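Local coordinates for protein methylmalonyl-CoA carboxyltransferase 12S subunit (Propionibacterium freudenreichii, PDB 1ON3) that transfers the carboxyl group of methylmalonyl-CoA to the biotin of the 1.3S subunit, forming propanoyl-CoA, as the hexameric core of the transcarboxylase complex, at residues N267-V272 against D494-I499; N275-D280 against I296-D301. All coordinates share one frame; numbering follows the deposited sequence.

Contact 1: N267-V272 against D494-I499; sequences NPNNDV and DTRRKI
Arg-496 leaves its helix with CG anti to the backbone N (chi1 -176°) and runs extended from CG to NE, which lays the guanidinium edge against the 267-272 loop. There NE and NH2 grip one backbone oxygen side-on: NE donates to Asp-271 O at 2.8 Å, in the carbonyl plane, and NH2 reaches the same Asp-271 O at 3.0 Å by a more bent bond, its donor tilted from that plane. The loop carries an Asx turn, in which Asn-269 OD1 accepts from Asp-271 N at 3.2 Å; the Asn-269 amide stands almost perpendicular to the guanidinium (89°). Val-272 sits over the start of the helix, its CB 4.0 Å from Arg-497 CB. Water bridges Val-272 O, at 2.8 Å, to Arg-497 N, a backbone amide in the helix's first turn. A second water accepts from Arg-497 NE and lies 2.8 Å from Asp-494 OD1. The Asp-271 carboxylate takes no part in the grip; its OD2 is hydrogen-bonded to Ser-273. This surface contact fastens the linker between the two beta sheets of this domain-duplicated subunit to the N-terminal turn of helix 495-505, with Arg-496 also reaching Ile-299 O of helix 293-299 and the Asp-301 carboxylate.

Contact 2: N275-D280 against I296-D301; sequences NTELRD and IAKIVD
Lys-298 lies along Leu-278, the two side chains sliding past each other in opposite directions, with Leu-278 CD2 3.8 Å from Lys-298 CB. Farther out the lysine crosses Glu-277 at about a right angle, its CE 3.9 Å from Glu-277 CB. A bend at chi4 (-54°) takes NZ toward the glutamate's carboxylate, and the resulting salt bridge is long, 3.7 Å from NZ to Glu-277 OE1. The ion pair is therefore a loose addition to the contact made by the aliphatic part of the lysine. The other methyl of Leu-278, CD1, meets Ile-299 CG2 at 3.9 Å. Shortening Leu-278 to an alanine would probably leave Lys-298 CB and Ile-299 CG2 without their methyl partners and the lysine chain freer to turn. Asn-275 works with both ends of its amide. OD1 caps the turn before the short helix by accepting from Glu-277 N at 3.0 Å, while ND2 donates at 2.7 Å to a water that in turn donates to Lys-298 O. The type I turn from Asn-275 to Leu-278 is thus tied by water to a backbone carbonyl of the facing helix 293-299. The contact joins the short helix 278-281 to helix 293-299; beyond it Ile-299 packs on helix 495-505, and Ile-296 rests on strands 316-323 and 326-333.

Contact 2 is nested within the chain loop closed by contact 1, and their centres lie about 10 Å apart on the same side of the chain's centre. Contact 1 is a surface contact, dominated by a two-nitrogen grip on one backbone oxygen and by water; contact 2 is partly buried, with aliphatic packing inside and a long ion pair at its more exposed side. Arg-496, buried, links them: NH2 forms a 2.9 Å salt bridge with Asp-301 OD2, and NH1 probably donates to Ile-299 O. Alongside, Ile-499 CD1 packs on Ile-299 CD1, so helix 495-505, a partner in contact 1, also packs against helix 293-299 of contact 2.

Contact 1: N267-V272 against D494-I499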
ATOM      1  N   ASN E 267     -28.293 -23.177   4.130  1.00 16.69           N
ATOM      2  CA  ASN E 267     -29.070 -24.308   3.603  1.00 20.29           C
ATOM      3  C   ASN E 267     -28.808 -24.581   2.126  1.00 18.09           C
ATOM      4  O   ASN E 267     -29.729 -24.554   1.317  1.00 17.23           O
ATOM      5  CB  ASN E 267     -30.564 -24.036   3.786  1.00 23.95           C
ATOM      6  CG  ASN E 267     -30.971 -23.963   5.244  1.00 34.43           C
ATOM      7  OD1 ASN E 267     -31.984 -23.350   5.585  1.00 36.70           O
ATOM      8  ND2 ASN E 267     -30.193 -24.604   6.111  1.00 34.05           N
ATOM      9  N   PRO E 268     -27.556 -24.887   1.767  1.00 18.75           N
ATOM     10  CA  PRO E 268     -27.182 -25.154   0.378  1.00 20.54           C
ATOM     11  C   PRO E 268     -27.903 -26.305  -0.296  1.00 24.28           C
ATOM     12  O   PRO E 268     -28.013 -27.399   0.263  1.00 24.81           O
ATOM     13  CB  PRO E 268     -25.677 -25.417   0.462  1.00 20.01           C
ATOM     14  CG  PRO E 268     -25.260 -24.755   1.755  1.00 22.02           C
ATOM     15  CD  PRO E 268     -26.402 -25.063   2.664  1.00 19.00           C
ATOM     16  N   ASN E 269     -28.407 -26.051  -1.498  1.00 19.74           N
ATOM     17  CA  ASN E 269     -29.064 -27.086  -2.285  1.00 22.84           C
ATOM     18  C   ASN E 269     -28.055 -27.282  -3.417  1.00 27.34           C
ATOM     19  O   ASN E 269     -27.811 -26.359  -4.202  1.00 23.79           O
ATOM     20  CB  ASN E 269     -30.398 -26.592  -2.843  1.00 26.40           C
ATOM     21  CG  ASN E 269     -31.178 -27.683  -3.542  1.00 27.06           C
ATOM     22  OD1 ASN E 269     -30.685 -28.318  -4.466  1.00 31.28           O
ATOM     23  ND2 ASN E 269     -32.410 -27.905  -3.100  1.00 36.77           N
ATOM     24  N   ASN E 270     -27.448 -28.460  -3.497  1.00 26.39           N
ATOM     25  CA  ASN E 270     -26.446 -28.679  -4.534  1.00 30.08           C
ATOM     26  C   ASN E 270     -26.926 -29.411  -5.772  1.00 24.56           C
ATOM     27  O   ASN E 270     -26.138 -29.686  -6.674  1.00 26.54           O
ATOM     28  CB  ASN E 270     -25.222 -29.381  -3.947  1.00 32.47           C
ATOM     29  CG  ASN E 270     -24.571 -28.573  -2.842  1.00 35.12           C
ATOM     30  OD1 ASN E 270     -24.141 -27.435  -3.055  1.00 32.73           O
ATOM     31  ND2 ASN E 270     -24.501 -29.155  -1.652  1.00 41.13           N
ATOM     32  N   ASP E 271     -28.210 -29.719  -5.836  1.00 26.62           N
ATOM     33  CA  ASP E 271     -28.710 -30.392  -7.021  1.00 30.41           C
ATOM     34  C   ASP E 271     -28.885 -29.374  -8.144  1.00 28.91           C
ATOM     35  O   ASP E 271     -29.526 -28.337  -7.962  1.00 26.75           O
ATOM     36  CB  ASP E 271     -30.051 -31.071  -6.757  1.00 30.53           C
ATOM     37  CG  ASP E 271     -30.574 -31.790  -7.990  1.00 38.72           C
ATOM     38  OD1 ASP E 271     -29.889 -32.724  -8.462  1.00 42.75           O
ATOM     39  OD2 ASP E 271     -31.653 -31.419  -8.498  1.00 36.79           O
ATOM     40  N   VAL E 272     -28.310 -29.677  -9.300  1.00 24.60           N
ATOM     41  CA  VAL E 272     -28.419 -28.795 -10.450  1.00 26.42           C
ATOM     42  C   VAL E 272     -28.932 -29.569 -11.660  1.00 25.22           C
ATOM     43  O   VAL E 272     -28.690 -29.184 -12.804  1.00 23.80           O
ATOM     44  CB  VAL E 272     -27.053 -28.131 -10.782  1.00 26.96           C
ATOM     45  CG1 VAL E 272     -26.688 -27.131  -9.689  1.00 21.88           C
ATOM     46  CG2 VAL E 272     -25.966 -29.186 -10.900  1.00 26.53           C
ATOM     47  N   ASP E 494     -31.141 -26.512 -18.619  1.00 15.51           N
ATOM     48  CA  ASP E 494     -29.858 -26.530 -17.912  1.00 14.87           C
ATOM     49  C   ASP E 494     -29.469 -25.185 -17.281  1.00 17.21           C
ATOM     50  O   ASP E 494     -28.356 -25.039 -16.787  1.00 17.23           O
ATOM     51  CB  ASP E 494     -28.717 -26.943 -18.857  1.00 17.34           C
ATOM     52  CG  ASP E 494     -28.953 -28.299 -19.533  1.00 18.08           C
ATOM     53  OD1 ASP E 494     -29.464 -29.220 -18.874  1.00 22.99           O
ATOM     54  OD2 ASP E 494     -28.599 -28.442 -20.719  1.00 19.11           O
ATOM     55  N   THR E 495     -30.373 -24.211 -17.308  1.00 15.45           N
ATOM     56  CA  THR E 495     -30.070 -22.887 -16.764  1.00 14.95           C
ATOM     57  C   THR E 495     -29.450 -22.885 -15.362  1.00 14.89           C
ATOM     58  O   THR E 495     -28.392 -22.285 -15.148  1.00 15.30           O
ATOM     59  CB  THR E 495     -31.323 -22.005 -16.779  1.00 15.23           C
ATOM     60  OG1 THR E 495     -31.812 -21.921 -18.125  1.00 13.92           O
ATOM     61  CG2 THR E 495     -30.994 -20.578 -16.289  1.00 15.60           C
ATOM     62  N   ARG E 496     -30.089 -23.554 -14.409  1.00 16.13           N
ATOM     63  CA  ARG E 496     -29.546 -23.586 -13.051  1.00 14.59           C
ATOM     64  C   ARG E 496     -28.112 -24.107 -13.046  1.00 16.31           C
ATOM     65  O   ARG E 496     -27.228 -23.509 -12.431  1.00 13.65           O
ATOM     66  CB  ARG E 496     -30.422 -24.441 -12.139  1.00 13.85           C
ATOM     67  CG  ARG E 496     -29.979 -24.453 -10.668  1.00 14.76           C
ATOM     68  CD  ARG E 496     -30.980 -25.211  -9.820  1.00 17.46           C
ATOM     69  NE  ARG E 496     -30.400 -25.775  -8.601  1.00 18.64           N
ATOM     70  CZ  ARG E 496     -30.109 -25.088  -7.502  1.00 22.05           C
ATOM     71  NH1 ARG E 496     -30.342 -23.775  -7.438  1.00 19.00           N
ATOM     72  NH2 ARG E 496     -29.588 -25.724  -6.456  1.00 14.66           N
ATOM     73  N   ARG E 497     -27.865 -25.220 -13.734  1.00 15.19           N
ATOM     74  CA  ARG E 497     -26.504 -25.757 -13.781  1.00 16.99           C
ATOM     75  C   ARG E 497     -25.508 -24.765 -14.380  1.00 18.32           C
ATOM     76  O   ARG E 497     -24.428 -24.572 -13.836  1.00 17.27           O
ATOM     77  CB  ARG E 497     -26.455 -27.059 -14.590  1.00 14.99           C
ATOM     78  CG  ARG E 497     -25.074 -27.663 -14.709  1.00 18.68           C
ATOM     79  CD  ARG E 497     -25.157 -29.106 -15.198  1.00 23.44           C
ATOM     80  NE  ARG E 497     -25.669 -29.212 -16.559  1.00 22.68           N
ATOM     81  CZ  ARG E 497     -24.941 -29.000 -17.652  1.00 25.10           C
ATOM     82  NH1 ARG E 497     -23.667 -28.669 -17.544  1.00 28.47           N
ATOM     83  NH2 ARG E 497     -25.490 -29.122 -18.858  1.00 26.50           N
ATOM     84  N   LYS E 498     -25.845 -24.147 -15.510  1.00 20.19           N
ATOM     85  CA  LYS E 498     -24.906 -23.199 -16.107  1.00 17.36           C
ATOM     86  C   LYS E 498     -24.594 -22.026 -15.153  1.00 19.29           C
ATOM     87  O   LYS E 498     -23.441 -21.621 -15.017  1.00 17.50           O
ATOM     88  CB  LYS E 498     -25.432 -22.683 -17.451  1.00 18.04           C
ATOM     89  CG  LYS E 498     -24.913 -23.470 -18.676  1.00 23.54           C
ATOM     90  CD  LYS E 498     -25.211 -24.956 -18.553  1.00 29.08           C
ATOM     91  CE  LYS E 498     -24.767 -25.746 -19.788  1.00 31.64           C
ATOM     92  NZ  LYS E 498     -23.293 -25.655 -20.073  1.00 35.06           N
ATOM     93  N   ILE E 499     -25.615 -21.498 -14.485  1.00 16.57           N
ATOM     94  CA  ILE E 499     -25.418 -20.395 -13.540  1.00 16.77           C
ATOM     95  C   ILE E 499     -24.577 -20.864 -12.347  1.00 16.34           C
ATOM     96  O   ILE E 499     -23.662 -20.170 -11.892  1.00 16.76           O
ATOM     97  CB  ILE E 499     -26.785 -19.870 -13.016  1.00 15.43           C
ATOM     98  CG1 ILE E 499     -27.561 -19.209 -14.158  1.00 16.12           C
ATOM     99  CG2 ILE E 499     -26.572 -18.888 -11.863  1.00 14.14           C
ATOM    100  CD1 ILE E 499     -29.000 -18.848 -13.783  1.00 15.59           C
TER
HETATM  101  O   HOH W   1     -28.387 -29.317 -16.246  1.00 18.44           O
HETATM  102  O   HOH W   2     -29.773 -27.328 -14.652  1.00 22.06           O

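Contact 2: N275-D280 against I296-D301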
ATOM      1  N   ASN E 275     -34.243 -29.210 -15.544  1.00 20.37           N
ATOM      2  CA  ASN E 275     -35.660 -29.060 -15.248  1.00 23.50           C
ATOM      3  C   ASN E 275     -36.302 -28.618 -16.553  1.00 25.55           C
ATOM      4  O   ASN E 275     -36.227 -27.451 -16.932  1.00 25.62           O
ATOM      5  CB  ASN E 275     -35.921 -28.013 -14.164  1.00 25.36           C
ATOM      6  CG  ASN E 275     -37.379 -27.991 -13.731  1.00 25.90           C
ATOM      7  OD1 ASN E 275     -38.263 -28.392 -14.485  1.00 26.37           O
ATOM      8  ND2 ASN E 275     -37.635 -27.519 -12.520  1.00 27.93           N
ATOM      9  N   THR E 276     -36.933 -29.560 -17.243  1.00 20.81           N
ATOM     10  CA  THR E 276     -37.557 -29.284 -18.527  1.00 24.15           C
ATOM     11  C   THR E 276     -38.714 -28.296 -18.497  1.00 23.01           C
ATOM     12  O   THR E 276     -39.083 -27.755 -19.538  1.00 21.93           O
ATOM     13  CB  THR E 276     -38.044 -30.587 -19.179  1.00 25.02           C
ATOM     14  OG1 THR E 276     -39.021 -31.195 -18.328  1.00 21.33           O
ATOM     15  CG2 THR E 276     -36.870 -31.550 -19.373  1.00 25.79           C
ATOM     16  N   GLU E 277     -39.289 -28.055 -17.322  1.00 23.82           N
ATOM     17  CA  GLU E 277     -40.399 -27.119 -17.226  1.00 23.34           C
ATOM     18  C   GLU E 277     -39.951 -25.723 -17.628  1.00 20.87           C
ATOM     19  O   GLU E 277     -40.759 -24.920 -18.078  1.00 19.80           O
ATOM     20  CB  GLU E 277     -40.969 -27.076 -15.806  1.00 29.81           C
ATOM     21  CG  GLU E 277     -41.549 -28.394 -15.325  1.00 37.89           C
ATOM     22  CD  GLU E 277     -42.205 -28.275 -13.960  1.00 45.58           C
ATOM     23  OE1 GLU E 277     -43.322 -27.720 -13.879  1.00 49.03           O
ATOM     24  OE2 GLU E 277     -41.596 -28.726 -12.964  1.00 47.40           O
ATOM     25  N   LEU E 278     -38.658 -25.447 -17.477  1.00 21.17           N
ATOM     26  CA  LEU E 278     -38.107 -24.140 -17.840  1.00 20.54           C
ATOM     27  C   LEU E 278     -38.233 -23.860 -19.341  1.00 24.83           C
ATOM     28  O   LEU E 278     -38.231 -22.700 -19.770  1.00 17.88           O
ATOM     29  CB  LEU E 278     -36.641 -24.061 -17.432  1.00 17.95           C
ATOM     30  CG  LEU E 278     -36.362 -23.734 -15.963  1.00 23.78           C
ATOM     31  CD1 LEU E 278     -34.917 -24.101 -15.599  1.00 18.29           C
ATOM     32  CD2 LEU E 278     -36.644 -22.235 -15.731  1.00 20.57           C
ATOM     33  N   ARG E 279     -38.334 -24.918 -20.142  1.00 19.36           N
ATOM     34  CA  ARG E 279     -38.471 -24.741 -21.585  1.00 22.31           C
ATOM     35  C   ARG E 279     -39.828 -24.175 -21.946  1.00 17.92           C
ATOM     36  O   ARG E 279     -40.009 -23.639 -23.038  1.00 23.89           O
ATOM     37  CB  ARG E 279     -38.334 -26.075 -22.311  1.00 19.91           C
ATOM     38  CG  ARG E 279     -36.988 -26.738 -22.202  1.00 24.17           C
ATOM     39  CD  ARG E 279     -37.070 -28.126 -22.807  1.00 22.09           C
ATOM     40  NE  ARG E 279     -35.818 -28.855 -22.646  1.00 21.48           N
ATOM     41  CZ  ARG E 279     -35.713 -30.178 -22.726  1.00 21.55           C
ATOM     42  NH1 ARG E 279     -36.792 -30.912 -22.966  1.00 25.70           N
ATOM     43  NH2 ARG E 279     -34.538 -30.765 -22.550  1.00 22.55           N
ATOM     44  N   ASP E 280     -40.790 -24.285 -21.037  1.00 24.13           N
ATOM     45  CA  ASP E 280     -42.139 -23.829 -21.365  1.00 26.75           C
ATOM     46  C   ASP E 280     -42.631 -22.536 -20.743  1.00 26.49           C
ATOM     47  O   ASP E 280     -43.714 -22.058 -21.082  1.00 30.74           O
ATOM     48  CB  ASP E 280     -43.126 -24.952 -21.045  1.00 31.36           C
ATOM     49  CG  ASP E 280     -42.688 -26.286 -21.622  1.00 33.25           C
ATOM     50  OD1 ASP E 280     -42.385 -26.329 -22.830  1.00 34.22           O
ATOM     51  OD2 ASP E 280     -42.642 -27.282 -20.871  1.00 36.87           O
ATOM     52  N   ILE E 296     -37.188 -17.633 -12.118  1.00 12.54           N
ATOM     53  CA  ILE E 296     -36.355 -17.511 -10.927  1.00 10.74           C
ATOM     54  C   ILE E 296     -36.614 -18.662  -9.962  1.00 11.21           C
ATOM     55  O   ILE E 296     -35.677 -19.294  -9.492  1.00 14.23           O
ATOM     56  CB  ILE E 296     -36.614 -16.161 -10.188  1.00 10.04           C
ATOM     57  CG1 ILE E 296     -36.169 -14.991 -11.083  1.00 12.03           C
ATOM     58  CG2 ILE E 296     -35.871 -16.146  -8.827  1.00 14.90           C
ATOM     59  CD1 ILE E 296     -36.463 -13.580 -10.513  1.00 12.95           C
ATOM     60  N   ALA E 297     -37.885 -18.929  -9.669  1.00 12.99           N
ATOM     61  CA  ALA E 297     -38.244 -19.988  -8.730  1.00 14.24           C
ATOM     62  C   ALA E 297     -37.658 -21.340  -9.104  1.00 16.90           C
ATOM     63  O   ALA E 297     -37.288 -22.128  -8.229  1.00 17.19           O
ATOM     64  CB  ALA E 297     -39.754 -20.097  -8.607  1.00 16.95           C
ATOM     65  N   LYS E 298     -37.559 -21.612 -10.400  1.00 17.82           N
ATOM     66  CA  LYS E 298     -37.017 -22.889 -10.848  1.00 21.59           C
ATOM     67  C   LYS E 298     -35.501 -22.967 -10.907  1.00 21.73           C
ATOM     68  O   LYS E 298     -34.948 -24.052 -11.100  1.00 22.08           O
ATOM     69  CB  LYS E 298     -37.610 -23.266 -12.208  1.00 20.85           C
ATOM     70  CG  LYS E 298     -39.112 -23.483 -12.136  1.00 24.60           C
ATOM     71  CD  LYS E 298     -39.703 -23.948 -13.452  1.00 32.66           C
ATOM     72  CE  LYS E 298     -41.216 -24.084 -13.326  1.00 36.75           C
ATOM     73  NZ  LYS E 298     -41.607 -24.957 -12.178  1.00 40.23           N
ATOM     74  N   ILE E 299     -34.811 -21.845 -10.725  1.00 18.24           N
ATOM     75  CA  ILE E 299     -33.361 -21.896 -10.786  1.00 14.72           C
ATOM     76  C   ILE E 299     -32.637 -21.621  -9.470  1.00 15.06           C
ATOM     77  O   ILE E 299     -31.477 -21.994  -9.313  1.00 15.34           O
ATOM     78  CB  ILE E 299     -32.808 -20.958 -11.874  1.00 20.20           C
ATOM     79  CG1 ILE E 299     -33.150 -19.507 -11.561  1.00 21.61           C
ATOM     80  CG2 ILE E 299     -33.414 -21.336 -13.228  1.00 25.99           C
ATOM     81  CD1 ILE E 299     -32.508 -18.522 -12.525  1.00 25.80           C
ATOM     82  N   VAL E 300     -33.311 -20.986  -8.517  1.00 14.88           N
ATOM     83  CA  VAL E 300     -32.671 -20.697  -7.235  1.00 11.62           C
ATOM     84  C   VAL E 300     -32.989 -21.784  -6.210  1.00 14.64           C
ATOM     85  O   VAL E 300     -34.003 -22.479  -6.324  1.00 12.67           O
ATOM     86  CB  VAL E 300     -33.113 -19.306  -6.673  1.00 13.16           C
ATOM     87  CG1 VAL E 300     -32.833 -18.230  -7.699  1.00 13.81           C
ATOM     88  CG2 VAL E 300     -34.584 -19.306  -6.307  1.00 14.05           C
ATOM     89  N   ASP E 301     -32.117 -21.924  -5.209  1.00 17.90           N
ATOM     90  CA  ASP E 301     -32.285 -22.935  -4.166  1.00 14.66           C
ATOM     91  C   ASP E 301     -33.666 -22.933  -3.535  1.00 17.29           C
ATOM     92  O   ASP E 301     -34.127 -21.914  -3.033  1.00 16.55           O
ATOM     93  CB  ASP E 301     -31.255 -22.744  -3.040  1.00 13.22           C
ATOM     94  CG  ASP E 301     -29.853 -23.193  -3.422  1.00 19.94           C
ATOM     95  OD1 ASP E 301     -28.987 -23.231  -2.511  1.00 19.23           O
ATOM     96  OD2 ASP E 301     -29.611 -23.505  -4.610  1.00 16.68           O
TER
HETATM   97  O   HOH W   3     -36.098 -26.562 -10.520  1.00 31.62           O